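Local coordinates for putative oxidoreductase (Mycobacterium avium, PDB 3QHA), which is a putative NAD(P)-dependent oxidoreductase that probably acts on the CH-OH group of a hydroxy acid, as in the 3-hydroxyisobutyrate dehydrogenase family, at residues B[71-76]-B[155-160]; B[86-91]-B[99-104]; B[125-130]-B[151-156]; B[167-172]-B[178-183]. All coordinates share one frame; numbering follows the deposited sequence.

Contact 1 (B[71-76]-B[155-160]); sequences ADLIHI and ERIKPA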
loop_
_atom_site.group_PDB
_atom_site.type_symbol
_atom_site.label_atom_id
_atom_site.label_comp_id
_atom_site.label_asym_id
_atom_site.label_seq_id
_atom_site.Cartn_x
_atom_site.Cartn_y
_atom_site.Cartn_z
ATOM N N ALA B 71 -27.152 0.921 27.910
ATOM C CA ALA B 71 -25.883 1.646 27.777
ATOM C C ALA B 71 -26.043 3.003 27.094
ATOM O O ALA B 71 -27.012 3.238 26.371
ATOM C CB ALA B 71 -24.869 0.798 27.018
ATOM N N ASP B 72 -25.075 3.886 27.329
ATOM C CA ASP B 72 -25.077 5.235 26.752
ATOM C C ASP B 72 -24.621 5.238 25.296
ATOM O O ASP B 72 -25.127 6.017 24.486
ATOM C CB ASP B 72 -24.157 6.168 27.547
ATOM C CG ASP B 72 -24.554 6.286 29.005
ATOM O OD1 ASP B 72 -23.679 6.082 29.871
ATOM O OD2 ASP B 72 -25.735 6.580 29.285
ATOM N N LEU B 73 -23.644 4.389 24.982
ATOM C CA LEU B 73 -23.076 4.307 23.636
ATOM C C LEU B 73 -22.995 2.846 23.218
ATOM O O LEU B 73 -22.229 2.072 23.792
ATOM C CB LEU B 73 -21.690 4.958 23.601
ATOM C CG LEU B 73 -20.878 4.855 22.303
ATOM C CD1 LEU B 73 -21.641 5.415 21.108
ATOM C CD2 LEU B 73 -19.546 5.565 22.466
ATOM N N ILE B 74 -23.784 2.485 22.213
ATOM C CA ILE B 74 -23.965 1.091 21.821
ATOM C C ILE B 74 -23.331 0.850 20.462
ATOM O O ILE B 74 -23.732 1.456 19.470
ATOM C CB ILE B 74 -25.462 0.731 21.740
ATOM C CG1 ILE B 74 -26.138 0.942 23.097
ATOM C CG2 ILE B 74 -25.644 -0.712 21.278
ATOM C CD1 ILE B 74 -27.644 0.986 23.018
ATOM N N HIS B 75 -22.349 -0.046 20.425
ATOM C CA HIS B 75 -21.624 -0.364 19.203
ATOM C C HIS B 75 -22.221 -1.598 18.530
ATOM O O HIS B 75 -22.537 -2.586 19.203
ATOM C CB HIS B 75 -20.154 -0.624 19.525
ATOM C CG HIS B 75 -19.449 0.547 20.134
ATOM N ND1 HIS B 75 -18.867 1.542 19.378
ATOM C CD2 HIS B 75 -19.215 0.874 21.427
ATOM C CE1 HIS B 75 -18.314 2.435 20.178
ATOM N NE2 HIS B 75 -18.512 2.055 21.427
ATOM N N ILE B 76 -22.369 -1.546 17.206
ATOM C CA ILE B 76 -22.927 -2.665 16.443
ATOM C C ILE B 76 -21.997 -3.077 15.301
ATOM O O ILE B 76 -21.682 -2.271 14.424
ATOM C CB ILE B 76 -24.311 -2.312 15.856
ATOM C CG1 ILE B 76 -25.319 -2.035 16.974
ATOM C CG2 ILE B 76 -24.828 -3.443 14.964
ATOM C CD1 ILE B 76 -26.630 -1.471 16.468
ATOM N N GLU B 155 -18.865 15.034 19.363
ATOM C CA GLU B 155 -18.065 15.553 20.473
ATOM C C GLU B 155 -18.289 14.767 21.758
ATOM O O GLU B 155 -17.372 14.611 22.560
ATOM C CB GLU B 155 -18.356 17.040 20.709
ATOM C CG GLU B 155 -17.793 17.962 19.623
ATOM C CD GLU B 155 -16.278 17.845 19.462
ATOM O OE1 GLU B 155 -15.575 17.617 20.471
ATOM O OE2 GLU B 155 -15.788 17.984 18.320
ATOM N N ARG B 156 -19.509 14.275 21.943
ATOM C CA ARG B 156 -19.850 13.462 23.103
ATOM C C ARG B 156 -19.096 12.133 23.103
ATOM O O ARG B 156 -18.647 11.676 24.152
ATOM C CB ARG B 156 -21.360 13.207 23.125
ATOM C CG ARG B 156 -21.867 12.386 24.299
ATOM C CD ARG B 156 -23.391 12.324 24.270
ATOM N NE ARG B 156 -23.957 11.383 25.239
ATOM C CZ ARG B 156 -24.008 11.576 26.557
ATOM N NH1 ARG B 156 -23.506 12.677 27.111
ATOM N NH2 ARG B 156 -24.559 10.648 27.334
ATOM N N ILE B 157 -18.954 11.523 21.929
ATOM C CA ILE B 157 -18.426 10.160 21.833
ATOM C C ILE B 157 -16.939 10.087 21.481
ATOM O O ILE B 157 -16.339 9.016 21.578
ATOM C CB ILE B 157 -19.227 9.313 20.810
ATOM C CG1 ILE B 157 -18.905 9.728 19.367
ATOM C CG2 ILE B 157 -20.726 9.418 21.097
ATOM C CD1 ILE B 157 -19.895 9.205 18.344
ATOM N N LYS B 158 -16.351 11.214 21.086
ATOM C CA LYS B 158 -14.969 11.230 20.602
ATOM C C LYS B 158 -13.964 10.703 21.633
ATOM O O LYS B 158 -13.073 9.935 21.269
ATOM C CB LYS B 158 -14.565 12.632 20.127
ATOM C CG LYS B 158 -13.189 12.697 19.473
ATOM C CD LYS B 158 -12.748 14.130 19.230
ATOM C CE LYS B 158 -11.296 14.186 18.772
ATOM N NZ LYS B 158 -10.940 15.507 18.175
ATOM N N PRO B 159 -14.092 11.111 22.913
ATOM C CA PRO B 159 -13.202 10.516 23.916
ATOM C C PRO B 159 -13.306 8.990 23.998
ATOM O O PRO B 159 -12.291 8.316 24.172
ATOM C CB PRO B 159 -13.668 11.166 25.223
ATOM C CG PRO B 159 -14.206 12.484 24.803
ATOM C CD PRO B 159 -14.879 12.222 23.480
ATOM N N ALA B 160 -14.518 8.459 23.862
ATOM C CA ALA B 160 -14.742 7.015 23.869
ATOM C C ALA B 160 -14.076 6.346 22.664
ATOM O O ALA B 160 -13.402 5.323 22.806
ATOM C CB ALA B 160 -16.239 6.710 23.883
HETATM O O HOH W 1 -25.280 8.908 25.050
#
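Helix 151-164 covers one face of the Rossmann-type sheet, and here its I157 and A160 meet L73 of strand 73-76. L73 carries the apolar part of the contact with both of its methyls. CD1 faces I157 CG2 at 4.1 Å. CD2 lies 3.8 Å from A160 CB, so the two branches span almost one turn of the helix. With CG opposite the main-chain N (chi1 174°), the leucine fork is directed at the helix. The L73 and I157 side chains cross at about a right angle. I157 has CG1 between its own N and carbonyl carbon (chi1 73°) and CG2 opposite the carbonyl carbon; CG2 and CB are the atoms that meet the leucine. Both L73 and I157 also rest on V100 of the next strand.

The polar link runs through a water beside this patch. The water donates to D72 O at 2.9 Å and accepts from R156 NE at 2.8 Å. It sits at the edge of the guanidinium, in its plane. D72 OD2 and R156 NH2 are 4.7 Å apart, so the opposite charges may attract but do not touch. D72 OD1 is taken by K17 N. I74 and I76 touch helix 81-92. Successive strand residues turned to helices on the two faces of the sheet are typical of the three-layer alpha/beta/alpha Rossmann fold.

Contact 2 (B[86-91]-B[99-104]); sequences EVVGEL and TVIAIH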
loop_
_atom_site.group_PDB
_atom_site.type_symbol
_atom_site.label_atom_id
_atom_site.label_comp_id
_atom_site.label_asym_id
_atom_site.label_seq_id
_atom_site.Cartn_x
_atom_site.Cartn_y
_atom_site.Cartn_z
ATOM N N GLU B 86 -32.318 -4.686 11.994
ATOM C CA GLU B 86 -33.043 -5.432 13.024
ATOM C C GLU B 86 -32.566 -5.125 14.444
ATOM O O GLU B 86 -33.386 -4.896 15.331
ATOM C CB GLU B 86 -32.965 -6.939 12.776
ATOM C CG GLU B 86 -33.760 -7.747 13.801
ATOM C CD GLU B 86 -34.152 -9.116 13.294
ATOM O OE1 GLU B 86 -35.365 -9.428 13.290
ATOM O OE2 GLU B 86 -33.244 -9.876 12.894
ATOM N N VAL B 87 -31.254 -5.138 14.660
ATOM C CA VAL B 87 -30.698 -4.875 15.989
ATOM C C VAL B 87 -31.090 -3.480 16.483
ATOM O O VAL B 87 -31.537 -3.330 17.620
ATOM C CB VAL B 87 -29.158 -5.037 16.019
ATOM C CG1 VAL B 87 -28.584 -4.545 17.342
ATOM C CG2 VAL B 87 -28.771 -6.493 15.776
ATOM N N VAL B 88 -30.946 -2.468 15.627
ATOM C CA VAL B 88 -31.296 -1.098 16.015
ATOM C C VAL B 88 -32.804 -0.981 16.247
ATOM O O VAL B 88 -33.240 -0.275 17.155
ATOM C CB VAL B 88 -30.825 -0.021 14.988
ATOM C CG1 VAL B 88 -29.393 -0.289 14.528
ATOM C CG2 VAL B 88 -31.773 0.064 13.793
ATOM N N GLY B 89 -33.591 -1.683 15.432
ATOM C CA GLY B 89 -35.039 -1.764 15.622
ATOM C C GLY B 89 -35.427 -2.366 16.963
ATOM O O GLY B 89 -36.401 -1.941 17.580
ATOM N N GLU B 90 -34.657 -3.356 17.410
ATOM C CA GLU B 90 -34.848 -3.979 18.723
ATOM C C GLU B 90 -34.391 -3.036 19.839
ATOM O O GLU B 90 -35.070 -2.895 20.857
ATOM C CB GLU B 90 -34.087 -5.314 18.783
ATOM C CG GLU B 90 -33.987 -5.982 20.162
ATOM C CD GLU B 90 -35.272 -6.656 20.618
ATOM O OE1 GLU B 90 -36.290 -6.583 19.897
ATOM O OE2 GLU B 90 -35.259 -7.269 21.709
ATOM N N LEU B 91 -33.237 -2.399 19.642
ATOM C CA LEU B 91 -32.707 -1.416 20.596
ATOM C C LEU B 91 -33.608 -0.185 20.753
ATOM O O LEU B 91 -33.693 0.392 21.839
ATOM C CB LEU B 91 -31.312 -0.947 20.164
ATOM C CG LEU B 91 -30.144 -1.931 20.270
ATOM C CD1 LEU B 91 -28.912 -1.355 19.578
ATOM C CD2 LEU B 91 -29.841 -2.261 21.723
ATOM N N THR B 99 -29.392 8.280 23.895
ATOM C CA THR B 99 -28.510 7.154 23.578
ATOM C C THR B 99 -27.905 7.305 22.185
ATOM O O THR B 99 -28.570 7.781 21.263
ATOM C CB THR B 99 -29.273 5.809 23.629
ATOM O OG1 THR B 99 -29.795 5.598 24.947
ATOM C CG2 THR B 99 -28.356 4.645 23.261
ATOM N N VAL B 100 -26.643 6.900 22.041
ATOM C CA VAL B 100 -25.975 6.885 20.743
ATOM C C VAL B 100 -25.749 5.448 20.280
ATOM O O VAL B 100 -25.317 4.598 21.059
ATOM C CB VAL B 100 -24.614 7.605 20.789
ATOM C CG1 VAL B 100 -23.997 7.666 19.394
ATOM C CG2 VAL B 100 -24.766 9.010 21.368
ATOM N N ILE B 101 -26.048 5.187 19.010
ATOM C CA ILE B 101 -25.782 3.892 18.397
ATOM C C ILE B 101 -24.748 4.078 17.295
ATOM O O ILE B 101 -24.971 4.851 16.361
ATOM C CB ILE B 101 -27.059 3.276 17.799
ATOM C CG1 ILE B 101 -28.134 3.131 18.882
ATOM C CG2 ILE B 101 -26.751 1.919 17.171
ATOM C CD1 ILE B 101 -29.389 2.424 18.415
ATOM N N ALA B 102 -23.621 3.376 17.416
ATOM C CA ALA B 102 -22.538 3.444 16.436
ATOM C C ALA B 102 -22.469 2.160 15.613
ATOM O O ALA B 102 -22.255 1.081 16.162
ATOM C CB ALA B 102 -21.210 3.689 17.137
ATOM N N ILE B 103 -22.635 2.284 14.298
ATOM C CA ILE B 103 -22.596 1.134 13.392
ATOM C C ILE B 103 -21.226 1.027 12.715
ATOM O O ILE B 103 -20.795 1.947 12.020
ATOM C CB ILE B 103 -23.689 1.234 12.313
ATOM C CG1 ILE B 103 -25.063 1.446 12.957
ATOM C CG2 ILE B 103 -23.708 -0.028 11.458
ATOM C CD1 ILE B 103 -26.148 1.818 11.968
ATOM N N HIS B 104 -20.549 -0.103 12.921
ATOM C CA HIS B 104 -19.186 -0.304 12.421
ATOM C C HIS B 104 -19.077 -1.265 11.236
ATOM O O HIS B 104 -18.065 -1.268 10.535
ATOM C CB HIS B 104 -18.293 -0.819 13.546
ATOM C CG HIS B 104 -18.285 0.056 14.759
ATOM N ND1 HIS B 104 -17.780 1.339 14.747
ATOM C CD2 HIS B 104 -18.711 -0.169 16.022
ATOM C CE1 HIS B 104 -17.900 1.867 15.952
ATOM N NE2 HIS B 104 -18.463 0.972 16.743
#
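I101 fits its side chain against V88 and L91, which lie three residues apart on one side of helix 81-92. Its two branches divide the work. The long branch ends at CD1, 4.0 Å from L91 CD1. The short branch gives CG2, which faces V88 CG1 at 4.3 Å. The long branch is stretched out (chi2 -175°), and this carries CD1 to the leucine. L91 reaches back with an extended end of its own (chi2 170°), and the two side chains meet at a slant. The approach is methyl to methyl throughout, with no hydrogen bond across the segments. The backbones stay well apart. The nearest CA atoms, those of V88 and I101, are 7.8 Å from each other.

The helix is regular here, with L91 N bonded to V87 O at 2.8 Å. I76 of strand 73-76 touches both V88 and I101, and I74 of the same strand touches L91. The helix therefore lies over two neighbouring parallel strands. Strand 73-76, helix 81-92 and strand 100-103 follow one another in the chain, and this contact closes the helix onto the second strand. The arrangement is that of a beta-alpha-beta crossover, the repeating element of Rossmann-type nucleotide-binding domains.

Contact 3 (B[125-130]-B[151-156]); sequences HIVDAP and REVYER
A CH-pi contact joins H125 and V153. The V153 methyl CG1 sits over one face of the H125 imidazole, 3.8 Å from the ring centroid and 21° off the ring normal. It is displaced toward the rim, and its nearest ring atom is H125 ND1 at 3.6 Å. The H125 CG is opposite the carbonyl carbon (chi1 -60°), which brings the ring out over the valine.

The second interaction is apolar. V153 CG2 touches V127 CG2 at 3.6 Å, the two side chains running past each other in opposite senses. V153 thus spends one methyl on each partner. Its chi1 of -29° lies well off a staggered value, which may mean some strain.

H125 and V127 are alternate residues of strand 125-132, so both face helix 151-164, while I126 turns away to helix 109-119. The strand is the last of the parallel run in the Rossmann-type sheet, and its two sides are covered by these two helices. V127 also touches V100 of the adjacent strand and V147 of strand 143-148, which runs antiparallel to it.

Among the neighbours, the Y154 ring stacks on that of H170, and D128 OD2 is hydrogen-bonded to T178 OG1.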
loop_
_atom_site.group_PDB
_atom_site.type_symbol
_atom_site.label_atom_id
_atom_site.label_comp_id
_atom_site.label_asym_id
_atom_site.label_seq_id
_atom_site.Cartn_x
_atom_site.Cartn_y
_atom_site.Cartn_z
ATOM N N HIS B 125 -29.634 8.710 18.830
ATOM C CA HIS B 125 -28.692 9.193 17.832
ATOM C C HIS B 125 -28.014 8.032 17.104
ATOM O O HIS B 125 -27.538 7.087 17.738
ATOM C CB HIS B 125 -27.646 10.081 18.505
ATOM C CG HIS B 125 -28.225 11.284 19.182
ATOM N ND1 HIS B 125 -28.724 12.361 18.482
ATOM C CD2 HIS B 125 -28.382 11.584 20.493
ATOM C CE1 HIS B 125 -29.165 13.270 19.332
ATOM N NE2 HIS B 125 -28.968 12.824 20.559
ATOM N N ILE B 126 -27.989 8.108 15.774
ATOM C CA ILE B 126 -27.291 7.134 14.937
ATOM C C ILE B 126 -25.993 7.733 14.408
ATOM O O ILE B 126 -25.950 8.902 14.013
ATOM C CB ILE B 126 -28.146 6.694 13.727
ATOM C CG1 ILE B 126 -29.221 5.693 14.158
ATOM C CG2 ILE B 126 -27.270 6.061 12.642
ATOM C CD1 ILE B 126 -28.680 4.316 14.513
ATOM N N VAL B 127 -24.948 6.912 14.409
ATOM C CA VAL B 127 -23.656 7.265 13.846
ATOM C C VAL B 127 -23.149 6.088 13.002
ATOM O O VAL B 127 -23.147 4.947 13.471
ATOM C CB VAL B 127 -22.645 7.563 14.971
ATOM C CG1 VAL B 127 -21.213 7.480 14.456
ATOM C CG2 VAL B 127 -22.929 8.928 15.600
ATOM N N ASP B 128 -22.747 6.351 11.760
ATOM C CA ASP B 128 -22.047 5.333 10.971
ATOM C C ASP B 128 -20.551 5.556 11.135
ATOM O O ASP B 128 -20.032 6.625 10.810
ATOM C CB ASP B 128 -22.468 5.313 9.490
ATOM C CG ASP B 128 -22.371 6.666 8.817
ATOM O OD1 ASP B 128 -22.564 7.692 9.498
ATOM O OD2 ASP B 128 -22.118 6.701 7.593
ATOM N N ALA B 129 -19.876 4.546 11.674
ATOM C CA ALA B 129 -18.474 4.650 12.041
ATOM C C ALA B 129 -17.717 3.411 11.581
ATOM O O ALA B 129 -17.166 2.679 12.407
ATOM C CB ALA B 129 -18.339 4.826 13.556
ATOM N N PRO B 130 -17.689 3.166 10.256
ATOM C CA PRO B 130 -16.893 2.054 9.746
ATOM C C PRO B 130 -15.431 2.167 10.164
ATOM O O PRO B 130 -14.929 3.272 10.390
ATOM C CB PRO B 130 -17.036 2.180 8.222
ATOM C CG PRO B 130 -17.508 3.580 7.984
ATOM C CD PRO B 130 -18.374 3.879 9.164
ATOM N N ARG B 151 -22.702 17.109 14.858
ATOM C CA ARG B 151 -21.543 17.688 15.542
ATOM C C ARG B 151 -21.537 17.424 17.045
ATOM O O ARG B 151 -20.519 17.016 17.604
ATOM C CB ARG B 151 -21.473 19.200 15.288
ATOM N N GLU B 152 -22.678 17.650 17.690
ATOM C CA GLU B 152 -22.795 17.480 19.137
ATOM C C GLU B 152 -22.584 16.037 19.597
ATOM O O GLU B 152 -21.963 15.811 20.635
ATOM C CB GLU B 152 -24.157 17.979 19.628
ATOM N N VAL B 153 -23.088 15.065 18.838
ATOM C CA VAL B 153 -22.954 13.661 19.244
ATOM C C VAL B 153 -21.541 13.156 18.943
ATOM O O VAL B 153 -21.034 12.279 19.642
ATOM C CB VAL B 153 -24.038 12.716 18.622
ATOM C CG1 VAL B 153 -25.339 13.471 18.336
ATOM C CG2 VAL B 153 -23.520 12.025 17.364
ATOM N N TYR B 154 -20.905 13.717 17.915
ATOM C CA TYR B 154 -19.497 13.432 17.649
ATOM C C TYR B 154 -18.627 13.839 18.832
ATOM O O TYR B 154 -17.755 13.081 19.248
ATOM C CB TYR B 154 -19.002 14.156 16.395
ATOM C CG TYR B 154 -17.544 13.880 16.106
ATOM C CD1 TYR B 154 -17.139 12.642 15.617
ATOM C CD2 TYR B 154 -16.567 14.845 16.345
ATOM C CE1 TYR B 154 -15.800 12.372 15.356
ATOM C CE2 TYR B 154 -15.225 14.585 16.092
ATOM C CZ TYR B 154 -14.848 13.348 15.600
ATOM O OH TYR B 154 -13.521 13.091 15.343
ATOM N N GLU B 155 -18.865 15.034 19.363
ATOM C CA GLU B 155 -18.065 15.553 20.473
ATOM C C GLU B 155 -18.289 14.767 21.758
ATOM O O GLU B 155 -17.372 14.611 22.560
ATOM C CB GLU B 155 -18.356 17.040 20.709
ATOM C CG GLU B 155 -17.793 17.962 19.623
ATOM C CD GLU B 155 -16.278 17.845 19.462
ATOM O OE1 GLU B 155 -15.575 17.617 20.471
ATOM O OE2 GLU B 155 -15.788 17.984 18.320
ATOM N N ARG B 156 -19.509 14.275 21.943
ATOM C CA ARG B 156 -19.850 13.462 23.103
ATOM C C ARG B 156 -19.096 12.133 23.103
ATOM O O ARG B 156 -18.647 11.676 24.152
ATOM C CB ARG B 156 -21.360 13.207 23.125
ATOM C CG ARG B 156 -21.867 12.386 24.299
ATOM C CD ARG B 156 -23.391 12.324 24.270
ATOM N NE ARG B 156 -23.957 11.383 25.239
ATOM C CZ ARG B 156 -24.008 11.576 26.557
ATOM N NH1 ARG B 156 -23.506 12.677 27.111
ATOM N NH2 ARG B 156 -24.559 10.648 27.334
#

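Contact 4 (B[167-172]-B[178-183]); sequences VVIHAG and TRMKLA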
loop_
_atom_site.group_PDB
_atom_site.type_symbol
_atom_site.label_atom_id
_atom_site.label_comp_id
_atom_site.label_asym_id
_atom_site.label_seq_id
_atom_site.Cartn_x
_atom_site.Cartn_y
_atom_site.Cartn_z
ATOM N N VAL B 167 -6.970 6.825 15.045
ATOM C CA VAL B 167 -7.355 7.826 14.049
ATOM C C VAL B 167 -8.877 7.920 13.963
ATOM O O VAL B 167 -9.541 6.982 13.517
ATOM C CB VAL B 167 -6.780 7.487 12.657
ATOM C CG1 VAL B 167 -7.436 8.340 11.576
ATOM C CG2 VAL B 167 -5.270 7.680 12.645
ATOM N N VAL B 168 -9.420 9.056 14.394
ATOM C CA VAL B 168 -10.861 9.285 14.383
ATOM C C VAL B 168 -11.182 10.467 13.474
ATOM O O VAL B 168 -10.876 11.615 13.805
ATOM C CB VAL B 168 -11.401 9.562 15.803
ATOM C CG1 VAL B 168 -12.905 9.818 15.762
ATOM C CG2 VAL B 168 -11.083 8.395 16.728
ATOM N N ILE B 169 -11.789 10.171 12.328
ATOM C CA ILE B 169 -12.173 11.191 11.365
ATOM C C ILE B 169 -13.657 11.502 11.506
ATOM O O ILE B 169 -14.490 10.591 11.539
ATOM C CB ILE B 169 -11.923 10.734 9.905
ATOM C CG1 ILE B 169 -10.464 10.311 9.698
ATOM C CG2 ILE B 169 -12.295 11.840 8.931
ATOM C CD1 ILE B 169 -9.441 11.400 9.992
ATOM N N HIS B 170 -13.975 12.791 11.594
ATOM C CA HIS B 170 -15.349 13.251 11.479
ATOM C C HIS B 170 -15.594 13.553 10.008
ATOM O O HIS B 170 -15.313 14.653 9.523
ATOM C CB HIS B 170 -15.603 14.484 12.348
ATOM C CG HIS B 170 -17.047 14.871 12.429
ATOM N ND1 HIS B 170 -17.461 16.147 12.735
ATOM C CD2 HIS B 170 -18.174 14.149 12.221
ATOM C CE1 HIS B 170 -18.781 16.194 12.724
ATOM N NE2 HIS B 170 -19.238 14.994 12.415
ATOM N N ALA B 171 -16.100 12.547 9.301
ATOM C CA ALA B 171 -16.239 12.604 7.849
ATOM C C ALA B 171 -17.350 13.559 7.431
ATOM O O ALA B 171 -17.323 14.098 6.328
ATOM C CB ALA B 171 -16.503 11.217 7.292
ATOM N N GLY B 172 -18.320 13.756 8.320
ATOM C CA GLY B 172 -19.461 14.627 8.059
ATOM C C GLY B 172 -20.689 14.197 8.841
ATOM O O GLY B 172 -20.579 13.634 9.930
ATOM N N THR B 178 -19.728 6.134 5.968
ATOM C CA THR B 178 -19.892 5.051 5.006
ATOM C C THR B 178 -19.208 5.409 3.696
ATOM O O THR B 178 -18.431 4.627 3.160
ATOM C CB THR B 178 -21.383 4.769 4.718
ATOM O OG1 THR B 178 -22.036 4.351 5.924
ATOM C CG2 THR B 178 -21.536 3.686 3.659
ATOM N N ARG B 179 -19.490 6.609 3.204
ATOM C CA ARG B 179 -18.969 7.054 1.917
ATOM C C ARG B 179 -17.443 7.202 1.891
ATOM O O ARG B 179 -16.821 6.881 0.877
ATOM C CB ARG B 179 -19.660 8.347 1.476
ATOM C CG ARG B 179 -21.129 8.138 1.102
ATOM C CD ARG B 179 -21.728 9.354 0.419
ATOM N NE ARG B 179 -21.788 10.507 1.315
ATOM C CZ ARG B 179 -22.780 10.773 2.169
ATOM N NH1 ARG B 179 -23.840 9.972 2.275
ATOM N NH2 ARG B 179 -22.710 11.859 2.934
ATOM N N MET B 180 -16.834 7.664 2.984
ATOM C CA MET B 180 -15.367 7.685 3.057
ATOM C C MET B 180 -14.834 6.250 3.044
ATOM O O MET B 180 -13.816 5.972 2.412
ATOM C CB MET B 180 -14.852 8.434 4.293
ATOM C CG MET B 180 -13.342 8.706 4.243
ATOM S SD MET B 180 -12.714 9.831 5.510
ATOM C CE MET B 180 -13.398 11.390 4.950
ATOM N N LYS B 181 -15.536 5.350 3.729
ATOM C CA LYS B 181 -15.166 3.934 3.758
ATOM C C LYS B 181 -15.237 3.294 2.373
ATOM O O LYS B 181 -14.364 2.503 2.008
ATOM C CB LYS B 181 -16.056 3.158 4.731
ATOM N N LEU B 182 -16.271 3.633 1.603
ATOM C CA LEU B 182 -16.406 3.116 0.241
ATOM C C LEU B 182 -15.242 3.560 -0.642
ATOM O O LEU B 182 -14.715 2.765 -1.422
ATOM C CB LEU B 182 -17.741 3.538 -0.383
ATOM C CG LEU B 182 -18.986 2.881 0.224
ATOM C CD1 LEU B 182 -20.244 3.331 -0.501
ATOM C CD2 LEU B 182 -18.876 1.361 0.200
ATOM N N ALA B 183 -14.834 4.819 -0.511
ATOM C CA ALA B 183 -13.681 5.319 -1.254
ATOM C C ALA B 183 -12.414 4.596 -0.805
ATOM O O ALA B 183 -11.602 4.179 -1.636
ATOM C CB ALA B 183 -13.531 6.819 -1.067
#
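A171, near the end of strand 165-172, and M180, in the early part of helix 176-204, bring the two backbones closest, with 6.9 Å between their CA atoms. A short turn separates the segments. G172 takes backbone angles (phi 152°, psi -151°) that a residue with a side chain would hardly adopt. The helix is regular, with L182 N bonded to T178 O at 2.8 Å.

M180 carries the contact alone on the helix side. With CG and SD both in extended positions, the chain runs out toward the strand and then bends at the sulfur (chi3 -71°). The bend sets CE against A171 CB at 3.9 Å. The sulfur itself lies 4.0 Å from I169 CG2, and the I169 and M180 side chains cross at about a right angle. I169 and A171 point to the helix, whereas H170 points away. M180 also touches M146 of strand 143-148.

The second subunit is close by. R214 of that subunit packs on I169, and L261 of that subunit on L182. The outermost strand of this chain's sheet thus meets the start of the long helix leading to the helical C-terminal domain, an interdomain junction characteristic of the beta-hydroxyacid dehydrogenases.

In the fold
All four contacts reach one mixed sheet. Along the chain, contact 2 falls between the two segments of contact 1, and so does the strand of contact 3; contact 4 comes last. Contacts 1 and 3 share helix 151-164, with centres about 8 Å apart. Contact 2 lies about 12 Å from each of them, between centres. Strands 73-76, 100-103 and 125-132 are neighbours, and the hydrogen bonds H75 ND1 to H104 NE2 and I101 N to H125 O tie the contacts together. Contact 4 is about 17 Å from contact 1, between centres, at the outer strand. Contacts 1 to 3 thus lie within the probable dinucleotide-binding domain, and contact 4 joins it to the C-terminal helices.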